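Local coordinates for gamma-resorcylate decarboxylase (Polaromonas, PDB 4QRO), which probably catalyses the manganese-dependent, non-oxidative decarboxylation of gamma-resorcylate (2,6-dihydroxybenzoate) to resorcinol, at residues A[14-19]-A[61-66]; A[101-106]-A[129-134]. One frame throughout, in Å; residues are numbered along the deposited sequence.

Contact 1: A[14-19]-A[61-66]; sequences EETLMD and APAVQA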
loop_
_atom_site.group_PDB
_atom_site.type_symbol
_atom_site.label_atom_id
_atom_site.label_comp_id
_atom_site.label_asym_id
_atom_site.label_seq_id
_atom_site.Cartn_x
_atom_site.Cartn_y
_atom_site.Cartn_z
ATOM N N GLU A 14 -31.200 -0.624 10.579
ATOM C CA GLU A 14 -31.639 0.761 10.293
ATOM C C GLU A 14 -30.752 1.754 11.053
ATOM O O GLU A 14 -30.391 2.806 10.551
ATOM C CB GLU A 14 -33.127 0.969 10.627
ATOM C CG GLU A 14 -34.092 0.447 9.548
ATOM C CD GLU A 14 -34.016 1.214 8.216
ATOM O OE1 GLU A 14 -33.423 2.316 8.172
ATOM O OE2 GLU A 14 -34.563 0.720 7.198
ATOM N N GLU A 15 -30.368 1.362 12.260
ATOM C CA GLU A 15 -29.477 2.142 13.105
ATOM C C GLU A 15 -28.123 2.441 12.445
ATOM O O GLU A 15 -27.601 3.532 12.621
ATOM C CB GLU A 15 -29.277 1.391 14.412
ATOM C CG GLU A 15 -28.535 2.186 15.468
ATOM C CD GLU A 15 -28.497 1.479 16.810
ATOM O OE1 GLU A 15 -28.077 2.130 17.783
ATOM O OE2 GLU A 15 -28.875 0.283 16.898
ATOM N N THR A 16 -27.558 1.487 11.689
ATOM C CA THR A 16 -26.199 1.664 11.130
ATOM C C THR A 16 -26.198 1.910 9.638
ATOM O O THR A 16 -25.148 2.161 9.048
ATOM C CB THR A 16 -25.308 0.419 11.365
ATOM O OG1 THR A 16 -25.839 -0.700 10.631
ATOM C CG2 THR A 16 -25.219 0.091 12.839
ATOM N N LEU A 17 -27.374 1.838 9.023
ATOM C CA LEU A 17 -27.501 1.898 7.568
ATOM C C LEU A 17 -26.835 3.091 6.912
ATOM O O LEU A 17 -26.127 2.959 5.891
ATOM C CB LEU A 17 -28.983 1.875 7.204
ATOM C CG LEU A 17 -29.357 1.903 5.729
ATOM C CD1 LEU A 17 -28.847 0.662 5.005
ATOM C CD2 LEU A 17 -30.880 2.059 5.575
ATOM N N MET A 18 -27.054 4.267 7.487
ATOM C CA MET A 18 -26.592 5.501 6.851
ATOM C C MET A 18 -25.064 5.611 6.833
ATOM O O MET A 18 -24.508 6.405 6.070
ATOM C CB MET A 18 -27.277 6.736 7.486
ATOM C CG MET A 18 -28.798 6.732 7.296
ATOM S SD MET A 18 -29.343 6.237 5.626
ATOM C CE MET A 18 -28.766 7.707 4.752
ATOM N N ASP A 19 -24.368 4.782 7.611
ATOM C CA ASP A 19 -22.902 4.749 7.515
ATOM C C ASP A 19 -22.384 4.366 6.127
ATOM O O ASP A 19 -21.288 4.780 5.746
ATOM C CB ASP A 19 -22.339 3.798 8.550
ATOM C CG ASP A 19 -22.250 4.422 9.907
ATOM O OD1 ASP A 19 -22.832 5.505 10.117
ATOM O OD2 ASP A 19 -21.584 3.822 10.763
ATOM N N ALA A 61 -19.747 -0.701 7.864
ATOM C CA ALA A 61 -18.616 0.096 8.376
ATOM C C ALA A 61 -18.941 1.586 8.297
ATOM O O ALA A 61 -19.716 1.987 7.437
ATOM C CB ALA A 61 -17.372 -0.199 7.561
ATOM N N PRO A 62 -18.372 2.412 9.201
ATOM C CA PRO A 62 -17.577 2.044 10.391
ATOM C C PRO A 62 -18.442 1.533 11.537
ATOM O O PRO A 62 -17.933 0.907 12.484
ATOM C CB PRO A 62 -16.873 3.349 10.772
ATOM C CG PRO A 62 -17.610 4.448 10.084
ATOM C CD PRO A 62 -18.450 3.869 8.995
ATOM N N ALA A 63 -19.736 1.838 11.484
ATOM C CA ALA A 63 -20.704 1.389 12.511
ATOM C C ALA A 63 -20.200 1.635 13.940
ATOM O O ALA A 63 -20.014 2.795 14.342
ATOM C CB ALA A 63 -21.092 -0.071 12.280
ATOM N N VAL A 64 -19.913 0.582 14.695
ATOM C CA VAL A 64 -19.611 0.731 16.123
ATOM C C VAL A 64 -18.321 1.506 16.359
ATOM O O VAL A 64 -18.200 2.215 17.354
ATOM C CB VAL A 64 -19.608 -0.634 16.847
ATOM C CG1 VAL A 64 -19.201 -0.498 18.305
ATOM C CG2 VAL A 64 -20.993 -1.270 16.745
ATOM N N GLN A 65 -17.387 1.430 15.416
ATOM C CA GLN A 65 -16.104 2.109 15.558
ATOM C C GLN A 65 -16.162 3.637 15.485
ATOM O O GLN A 65 -15.154 4.327 15.800
ATOM C CB GLN A 65 -15.127 1.588 14.515
ATOM C CG GLN A 65 -14.515 0.249 14.896
ATOM C CD GLN A 65 -15.496 -0.896 14.930
ATOM O OE1 GLN A 65 -15.956 -1.328 13.899
ATOM N NE2 GLN A 65 -15.804 -1.416 16.137
ATOM N N ALA A 66 -17.307 4.157 15.031
ATOM C CA ALA A 66 -17.515 5.591 14.909
ATOM C C ALA A 66 -18.442 6.116 16.037
ATOM O O ALA A 66 -18.783 7.272 16.056
ATOM C CB ALA A 66 -18.092 5.931 13.535
HETATM O O HOH W 1 -21.865 4.601 13.227
#
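Asp19 reaches across from the end of segment 14-19 and sets its carboxylate against the ring of Pro62 and the backbone N of Ala63. The short helix 14-17, which follows strand 4-11, here meets the loop after strand 52-59, near the manganese and inhibitor site. The CB bond of Asp19 points toward the loop, and CG lies beside the backbone N (chi1 -81°), which carries OD2 over to the backbone N of Ala63. OD2 and Ala63 N are 2.8 Å apart. The hydrogen bond is weak, because the N-H...O angle is bent to 127°. A water closes a second path between the same two residues. It donates one hydrogen to Asp19 OD2 at 2.6 Å and the other to Ala63 O at 2.8 Å. OD2 therefore accepts from both the amide and the water, and the water ties OD2 to the carbonyl of Ala63, the residue whose N-H it also accepts.

The side chain of Asp19 also runs at a slant to the ring of Pro62, with OD2 3.6 Å from ring atom CD. Its CB packs 3.4 Å from Ala61 O, the carbonyl of the cis peptide before Pro62.

Thr16 makes the second, looser touch. Its OG1 sits between the backbone N and the carbonyl carbon (chi1 65°) and is hydrogen-bonded to Asn60 OD1 and Thr13 N. Its methyl is left to face Ala63, CG2 to CB at 4.2 Å. The Thr16 carbonyl also accepts the backbone N of Asp19, a bond that links the two contacting residues of this segment.

The contact is thus mainly polar, through Asp19, with one loose methyl contact beside it. Two donors on OD2 would probably favour the ionised form of Asp19.

Contact 2: A[101-106]-A[129-134]; sequences LPMQDP and GFSQDN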
loop_
_atom_site.group_PDB
_atom_site.type_symbol
_atom_site.label_atom_id
_atom_site.label_comp_id
_atom_site.label_asym_id
_atom_site.label_seq_id
_atom_site.Cartn_x
_atom_site.Cartn_y
_atom_site.Cartn_z
ATOM N N LEU A 101 -18.010 -5.203 17.959
ATOM C CA LEU A 101 -17.434 -4.953 19.283
ATOM C C LEU A 101 -17.180 -3.475 19.599
ATOM O O LEU A 101 -16.712 -2.707 18.741
ATOM C CB LEU A 101 -16.122 -5.705 19.470
ATOM C CG LEU A 101 -16.131 -7.210 19.331
ATOM C CD1 LEU A 101 -14.684 -7.688 19.353
ATOM C CD2 LEU A 101 -16.971 -7.869 20.435
ATOM N N PRO A 102 -17.478 -3.070 20.845
ATOM C CA PRO A 102 -17.241 -1.703 21.246
ATOM C C PRO A 102 -15.809 -1.563 21.708
ATOM O O PRO A 102 -15.540 -1.567 22.904
ATOM C CB PRO A 102 -18.236 -1.515 22.409
ATOM C CG PRO A 102 -18.307 -2.866 23.043
ATOM C CD PRO A 102 -18.212 -3.828 21.889
ATOM N N MET A 103 -14.892 -1.447 20.745
ATOM C CA MET A 103 -13.464 -1.454 21.035
ATOM C C MET A 103 -13.004 -0.174 21.740
ATOM O O MET A 103 -11.870 -0.082 22.211
ATOM C CB MET A 103 -12.680 -1.682 19.752
ATOM C CG MET A 103 -12.956 -3.035 19.118
ATOM S SD MET A 103 -12.314 -4.457 20.002
ATOM C CE MET A 103 -10.546 -4.127 20.000
ATOM N N GLN A 104 -13.900 0.805 21.821
ATOM C CA GLN A 104 -13.715 1.977 22.675
ATOM C C GLN A 104 -13.267 1.599 24.090
ATOM O O GLN A 104 -12.441 2.263 24.696
ATOM C CB GLN A 104 -15.030 2.775 22.750
ATOM C CG GLN A 104 -15.351 3.544 21.458
ATOM C CD GLN A 104 -16.016 2.717 20.347
ATOM O OE1 GLN A 104 -16.337 1.541 20.527
ATOM N NE2 GLN A 104 -16.227 3.344 19.197
ATOM N N ASP A 105 -13.821 0.514 24.603
ATOM C CA ASP A 105 -13.547 0.082 25.950
ATOM C C ASP A 105 -13.057 -1.371 25.903
ATOM O O ASP A 105 -13.816 -2.251 25.523
ATOM C CB ASP A 105 -14.833 0.242 26.738
ATOM C CG ASP A 105 -14.666 0.009 28.237
ATOM O OD1 ASP A 105 -14.048 -0.993 28.627
ATOM O OD2 ASP A 105 -15.206 0.807 29.034
ATOM N N PRO A 106 -11.777 -1.622 26.251
ATOM C CA PRO A 106 -11.257 -2.989 26.163
ATOM C C PRO A 106 -12.057 -4.025 26.965
ATOM O O PRO A 106 -12.260 -5.139 26.491
ATOM C CB PRO A 106 -9.850 -2.852 26.736
ATOM C CG PRO A 106 -9.443 -1.483 26.347
ATOM C CD PRO A 106 -10.689 -0.659 26.520
ATOM N N GLY A 129 -11.286 -1.148 11.698
ATOM C CA GLY A 129 -10.126 -0.331 11.982
ATOM C C GLY A 129 -10.210 0.353 13.336
ATOM O O GLY A 129 -10.858 -0.148 14.268
ATOM N N PHE A 130 -9.566 1.515 13.441
ATOM C CA PHE A 130 -9.490 2.234 14.708
ATOM C C PHE A 130 -10.842 2.672 15.240
ATOM O O PHE A 130 -11.821 2.837 14.488
ATOM C CB PHE A 130 -8.599 3.479 14.568
ATOM C CG PHE A 130 -9.130 4.504 13.600
ATOM C CD1 PHE A 130 -10.055 5.456 14.007
ATOM C CD2 PHE A 130 -8.678 4.539 12.286
ATOM C CE1 PHE A 130 -10.554 6.392 13.115
ATOM C CE2 PHE A 130 -9.169 5.474 11.392
ATOM C CZ PHE A 130 -10.108 6.403 11.799
ATOM N N SER A 131 -10.875 2.926 16.545
ATOM C CA SER A 131 -12.073 3.452 17.193
ATOM C C SER A 131 -11.944 4.929 17.570
ATOM O O SER A 131 -10.851 5.441 17.885
ATOM C CB SER A 131 -12.384 2.641 18.448
ATOM O OG SER A 131 -12.727 1.335 18.107
ATOM N N GLN A 132 -13.084 5.591 17.533
ATOM C CA GLN A 132 -13.246 6.940 18.045
ATOM C C GLN A 132 -13.850 6.800 19.438
ATOM O O GLN A 132 -14.824 6.080 19.608
ATOM C CB GLN A 132 -14.175 7.741 17.137
ATOM C CG GLN A 132 -13.591 8.063 15.759
ATOM C CD GLN A 132 -14.618 8.666 14.815
ATOM O OE1 GLN A 132 -15.346 7.956 14.159
ATOM N NE2 GLN A 132 -14.681 9.993 14.760
ATOM N N ASP A 133 -13.258 7.468 20.420
ATOM C CA ASP A 133 -13.786 7.503 21.786
ATOM C C ASP A 133 -13.621 8.936 22.235
ATOM O O ASP A 133 -12.518 9.502 22.137
ATOM C CB ASP A 133 -13.020 6.542 22.713
ATOM C CG ASP A 133 -13.622 6.454 24.144
ATOM O OD1 ASP A 133 -14.073 7.458 24.771
ATOM O OD2 ASP A 133 -13.620 5.335 24.669
ATOM N N ASN A 134 -14.729 9.538 22.670
ATOM C CA ASN A 134 -14.715 10.917 23.195
ATOM C C ASN A 134 -13.680 11.157 24.279
ATOM O O ASN A 134 -13.184 12.265 24.413
ATOM C CB ASN A 134 -16.129 11.326 23.716
ATOM C CG ASN A 134 -17.092 11.660 22.595
ATOM O OD1 ASN A 134 -16.693 12.204 21.563
ATOM N ND2 ASN A 134 -18.361 11.335 22.781
HETATM O O HOH W 2 -15.216 0.270 18.427
#
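Two loops at the C-terminal ends of barrel strands 95-97 and 125-128 meet here, joined by the side-chain amide of Gln104 and the backbone of Gln132. Gln104 NE2 donates to Gln132 O at 3.1 Å. The bond is fairly straight (154°), and the acceptor lies close to the plane of the amide. NE2 also bonds Val64 O, so this nitrogen serves two backbone carbonyls. The bend in the chain at chi2 (82°) turns the amide across the neighbouring loop, with NE2 4.0 Å from Ser131 CB.

The other end of the amide is held by a water. This water donates to Gln104 OE1 at 2.7 Å, accepts from Met103 N at 2.9 Å and is hydrogen-bonded to Ser131 OG. Ser131 OG is also bound to Tyr142 OH, and it packs 3.4 Å from Met103 CB. Asp133 flanks the base of Gln104, with OD2 3.5 Å from Gln104 CB. That carboxylate is paired with Arg135.

With an alanine here instead of Gln104, Gln132 O and Val64 O would probably lose the donor they share, and the water would lose one acceptor.

Asp105 then N-caps helix 106-118. Loops that follow successive strands and lead into helices are consistent with the beta/alpha barrel of the amidohydrolase family.

In the fold
Contacts 1 and 2 lie in series along the chain, with centres about 13 Å apart and on the same side of the chain's centre. Segment 61-66 joins them. Its 61-63 end faces 14-19, while its 64-66 end faces both segments of contact 2. Val64 O lies 2.9 Å from Gln104 NE2, and Gln65 O lies 3.0 Å from Gln132 N, both probable hydrogen bonds. Contact 1 borders the active site. The side chain of Ala61 is about 5 Å from the bound inhibitor 2-nitroresorcinol and about 6 Å from the manganese ion, which is held by Glu8, His10, His164 and Asp287. Contact 2 probably relates to that site indirectly, through segment 61-66.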